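Local coordinates for HD domain-containing protein (Aquifex aeolicus, PDB 2HEK), which is of unknown function but carries an HD domain with a bound zinc ion, binds GDP at separate sites, and may act as a dGTPase, at residues I228-L233 with I277-F283. Sequence-based numbering, arbitrary orientation.
Sequences ILSIHL and IFQRKHF. With GDP (guanosine-5'-diphosphate), chain G.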
loop_
_atom_site.group_PDB
_atom_site.type_symbol
_atom_site.label_atom_id
_atom_site.label_comp_id
_atom_site.label_asym_id
_atom_site.label_seq_id
_atom_site.Cartn_x
_atom_site.Cartn_y
_atom_site.Cartn_z
ATOM N N ILE A 228 -19.111 8.875 24.317
ATOM C CA ILE A 228 -19.353 8.891 25.804
ATOM C C ILE A 228 -18.113 9.329 26.610
ATOM O O ILE A 228 -18.213 10.084 27.599
ATOM C CB ILE A 228 -20.020 7.568 26.360
ATOM C CG1 ILE A 228 -20.451 7.713 27.840
ATOM C CG2 ILE A 228 -19.132 6.319 26.184
ATOM C CD1 ILE A 228 -21.559 8.787 28.064
ATOM N N LEU A 229 -16.934 8.886 26.179
ATOM C CA LEU A 229 -15.705 9.385 26.784
ATOM C C LEU A 229 -15.595 10.910 26.704
ATOM O O LEU A 229 -15.218 11.563 27.669
ATOM C CB LEU A 229 -14.473 8.714 26.133
ATOM C CG LEU A 229 -14.366 7.197 26.413
ATOM C CD1 LEU A 229 -13.275 6.517 25.528
ATOM C CD2 LEU A 229 -14.091 6.945 27.907
ATOM N N SER A 230 -15.925 11.482 25.553
ATOM C CA SER A 230 -15.885 12.933 25.361
ATOM C C SER A 230 -16.929 13.641 26.234
ATOM O O SER A 230 -16.655 14.710 26.785
ATOM C CB SER A 230 -16.103 13.279 23.885
ATOM O OG SER A 230 -16.028 14.684 23.694
ATOM N N ILE A 231 -18.112 13.036 26.355
ATOM C CA ILE A 231 -19.160 13.523 27.274
ATOM C C ILE A 231 -18.621 13.593 28.715
ATOM O O ILE A 231 -18.687 14.649 29.324
ATOM C CB ILE A 231 -20.454 12.703 27.143
ATOM C CG1 ILE A 231 -21.123 12.976 25.781
ATOM C CG2 ILE A 231 -21.457 13.001 28.263
ATOM C CD1 ILE A 231 -22.201 11.980 25.470
ATOM N N HIS A 232 -18.017 12.514 29.215
ATOM C CA HIS A 232 -17.357 12.529 30.537
ATOM C C HIS A 232 -16.230 13.549 30.654
ATOM O O HIS A 232 -16.149 14.275 31.639
ATOM C CB HIS A 232 -16.850 11.137 30.955
ATOM C CG HIS A 232 -17.933 10.113 31.095
ATOM N ND1 HIS A 232 -19.100 10.359 31.789
ATOM C CD2 HIS A 232 -18.014 8.830 30.665
ATOM C CE1 HIS A 232 -19.865 9.282 31.750
ATOM N NE2 HIS A 232 -19.225 8.338 31.084
ATOM N N LEU A 233 -15.363 13.617 29.643
ATOM C CA LEU A 233 -14.251 14.544 29.657
ATOM C C LEU A 233 -14.723 15.998 29.721
ATOM O O LEU A 233 -14.198 16.809 30.486
ATOM C CB LEU A 233 -13.343 14.338 28.443
ATOM C CG LEU A 233 -12.250 15.382 28.652
ATOM C CD1 LEU A 233 -10.971 14.849 29.266
ATOM C CD2 LEU A 233 -11.979 16.117 27.404
ATOM N N ILE A 277 -13.483 7.908 32.903
ATOM C CA ILE A 277 -12.645 8.167 31.732
ATOM C C ILE A 277 -11.493 7.167 31.615
ATOM O O ILE A 277 -11.247 6.654 30.535
ATOM C CB ILE A 277 -12.067 9.572 31.737
ATOM C CG1 ILE A 277 -13.187 10.619 31.677
ATOM C CG2 ILE A 277 -11.095 9.746 30.521
ATOM C CD1 ILE A 277 -12.739 12.021 32.056
ATOM N N PHE A 278 -10.807 6.896 32.731
ATOM C CA PHE A 278 -9.554 6.137 32.687
ATOM C C PHE A 278 -9.588 4.724 33.264
ATOM O O PHE A 278 -8.665 3.939 33.017
ATOM C CB PHE A 278 -8.435 6.952 33.331
ATOM C CG PHE A 278 -7.994 8.116 32.502
ATOM C CD1 PHE A 278 -8.101 9.404 32.987
ATOM C CD2 PHE A 278 -7.493 7.919 31.202
ATOM C CE1 PHE A 278 -7.694 10.486 32.225
ATOM C CE2 PHE A 278 -7.102 8.982 30.429
ATOM C CZ PHE A 278 -7.194 10.279 30.941
ATOM N N GLN A 279 -10.642 4.376 33.995
ATOM C CA GLN A 279 -10.753 3.026 34.558
ATOM C C GLN A 279 -11.844 2.177 33.927
ATOM O O GLN A 279 -12.405 1.296 34.563
ATOM C CB GLN A 279 -11.062 3.092 36.047
ATOM C CG GLN A 279 -9.895 3.531 36.930
ATOM C CD GLN A 279 -10.150 3.261 38.402
ATOM O OE1 GLN A 279 -11.202 2.723 38.772
ATOM N NE2 GLN A 279 -9.342 3.539 39.405
ATOM N N ARG A 280 -12.201 2.464 32.685
ATOM C CA ARG A 280 -13.219 1.735 31.903
ATOM C C ARG A 280 -14.584 1.622 32.584
ATOM O O ARG A 280 -15.278 0.634 32.413
ATOM C CB ARG A 280 -12.675 0.351 31.527
ATOM C CG ARG A 280 -12.880 -0.028 30.043
ATOM C CD ARG A 280 -11.781 0.460 29.103
ATOM N NE ARG A 280 -12.190 0.457 27.702
ATOM C CZ ARG A 280 -11.709 1.286 26.782
ATOM N NH1 ARG A 280 -10.799 2.189 27.115
ATOM N NH2 ARG A 280 -12.140 1.209 25.532
ATOM N N LYS A 281 -14.977 2.670 33.299
ATOM C CA LYS A 281 -16.268 2.720 33.994
ATOM C C LYS A 281 -17.184 3.768 33.338
ATOM O O LYS A 281 -18.066 4.307 33.999
ATOM C CB LYS A 281 -16.075 3.019 35.485
ATOM C CG LYS A 281 -15.272 1.983 36.252
ATOM C CD LYS A 281 -15.325 2.240 37.751
ATOM C CE LYS A 281 -14.408 1.313 38.532
ATOM N NZ LYS A 281 -13.838 1.985 39.733
ATOM N N HIS A 282 -16.948 4.042 32.044
ATOM C CA HIS A 282 -17.782 4.967 31.272
ATOM C C HIS A 282 -19.223 4.449 31.269
ATOM O O HIS A 282 -19.448 3.231 31.321
ATOM C CB HIS A 282 -17.255 5.119 29.808
ATOM C CG HIS A 282 -17.217 3.838 29.022
ATOM N ND1 HIS A 282 -18.322 3.326 28.370
ATOM C CD2 HIS A 282 -16.189 3.010 28.715
ATOM C CE1 HIS A 282 -17.996 2.194 27.764
ATOM N NE2 HIS A 282 -16.701 1.986 27.947
ATOM N N PHE A 283 -20.194 5.359 31.186
ATOM C CA PHE A 283 -21.581 4.934 31.005
ATOM C C PHE A 283 -21.660 3.991 29.813
ATOM O O PHE A 283 -20.948 4.158 28.801
ATOM C CB PHE A 283 -22.523 6.123 30.838
ATOM C CG PHE A 283 -22.816 6.893 32.127
ATOM C CD1 PHE A 283 -22.032 6.742 33.262
ATOM C CD2 PHE A 283 -23.871 7.790 32.173
ATOM C CE1 PHE A 283 -22.309 7.471 34.428
ATOM C CE2 PHE A 283 -24.165 8.530 33.335
ATOM C CZ PHE A 283 -23.382 8.370 34.467
HETATM P PB GDP G . -17.937 -1.798 25.284
HETATM O O1B GDP G . -18.667 -1.380 24.014
HETATM O O2B GDP G . -18.900 -1.896 26.463
HETATM O O3B GDP G . -17.281 -3.162 25.075
HETATM O O3A GDP G . -16.832 -0.679 25.666
HETATM P PA GDP G . -15.308 -0.969 26.101
HETATM O O1A GDP G . -15.044 -2.375 26.572
HETATM O O2A GDP G . -14.903 0.012 27.170
HETATM O "O5'" GDP G . -14.401 -0.655 24.796
HETATM C "C5'" GDP G . -14.860 -0.705 23.453
HETATM C "C4'" GDP G . -13.698 -0.825 22.458
HETATM O "O4'" GDP G . -12.453 -0.252 22.904
HETATM C "C3'" GDP G . -13.392 -2.260 22.119
HETATM O "O3'" GDP G . -13.345 -2.276 20.662
HETATM C "C2'" GDP G . -11.982 -2.426 22.600
HETATM O "O2'" GDP G . -11.368 -3.300 21.684
HETATM C "C1'" GDP G . -11.363 -1.059 22.476
HETATM N N9 GDP G . -10.294 -0.797 23.464
HETATM C C8 GDP G . -9.195 -0.051 23.266
HETATM N N7 GDP G . -8.451 0.038 24.388
HETATM C C5 GDP G . -9.086 -0.676 25.331
HETATM C C6 GDP G . -8.834 -1.019 26.742
HETATM O O6 GDP G . -7.827 -0.567 27.268
HETATM N N1 GDP G . -9.735 -1.749 27.425
HETATM C C2 GDP G . -10.852 -2.228 26.839
HETATM N N2 GDP G . -11.711 -2.986 27.599
HETATM N N3 GDP G . -11.142 -1.953 25.523
HETATM C C4 GDP G . -10.310 -1.206 24.749
#
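His232 turns the edge of its imidazole onto one face of the Phe283 ring, a T-shaped stack with planes at 76° and CE1 of His232 3.7 Å from CD1 of Phe283. The pair joins helix 224-240 to the loop that follows helix 271-278, in the HD-associated region beside a GDP site at a subunit interface. In the imidazole plane, NE2 of His232 accepts a nearly straight hydrogen bond (169°) from the backbone N of Phe283, 3.1 Å away. Ile228 lays CG1 and CD1 against CB of Phe283, while CD1 of Ile277 reaches CA of Leu233 at 3.8 Å. CD2 of Leu229 fills in beside CB of His282. Arg280 spreads one guanidinium face over the guanine; its NE bonds weakly to GDP O2A at 2.8 Å, and NH2 donates in plane to GDP O5' at 3.0 Å and also to Leu42 O. An alanine in place of Arg280 would probably leave the guanine without this cover, O5' without that bond and O2A without one of its two donors from this loop. Chi1 of 60° sets the His282 ring between Phe283 O and the phosphate: ND1 donates to that O at 2.8 Å, NE2 to GDP O2A at 2.8 Å.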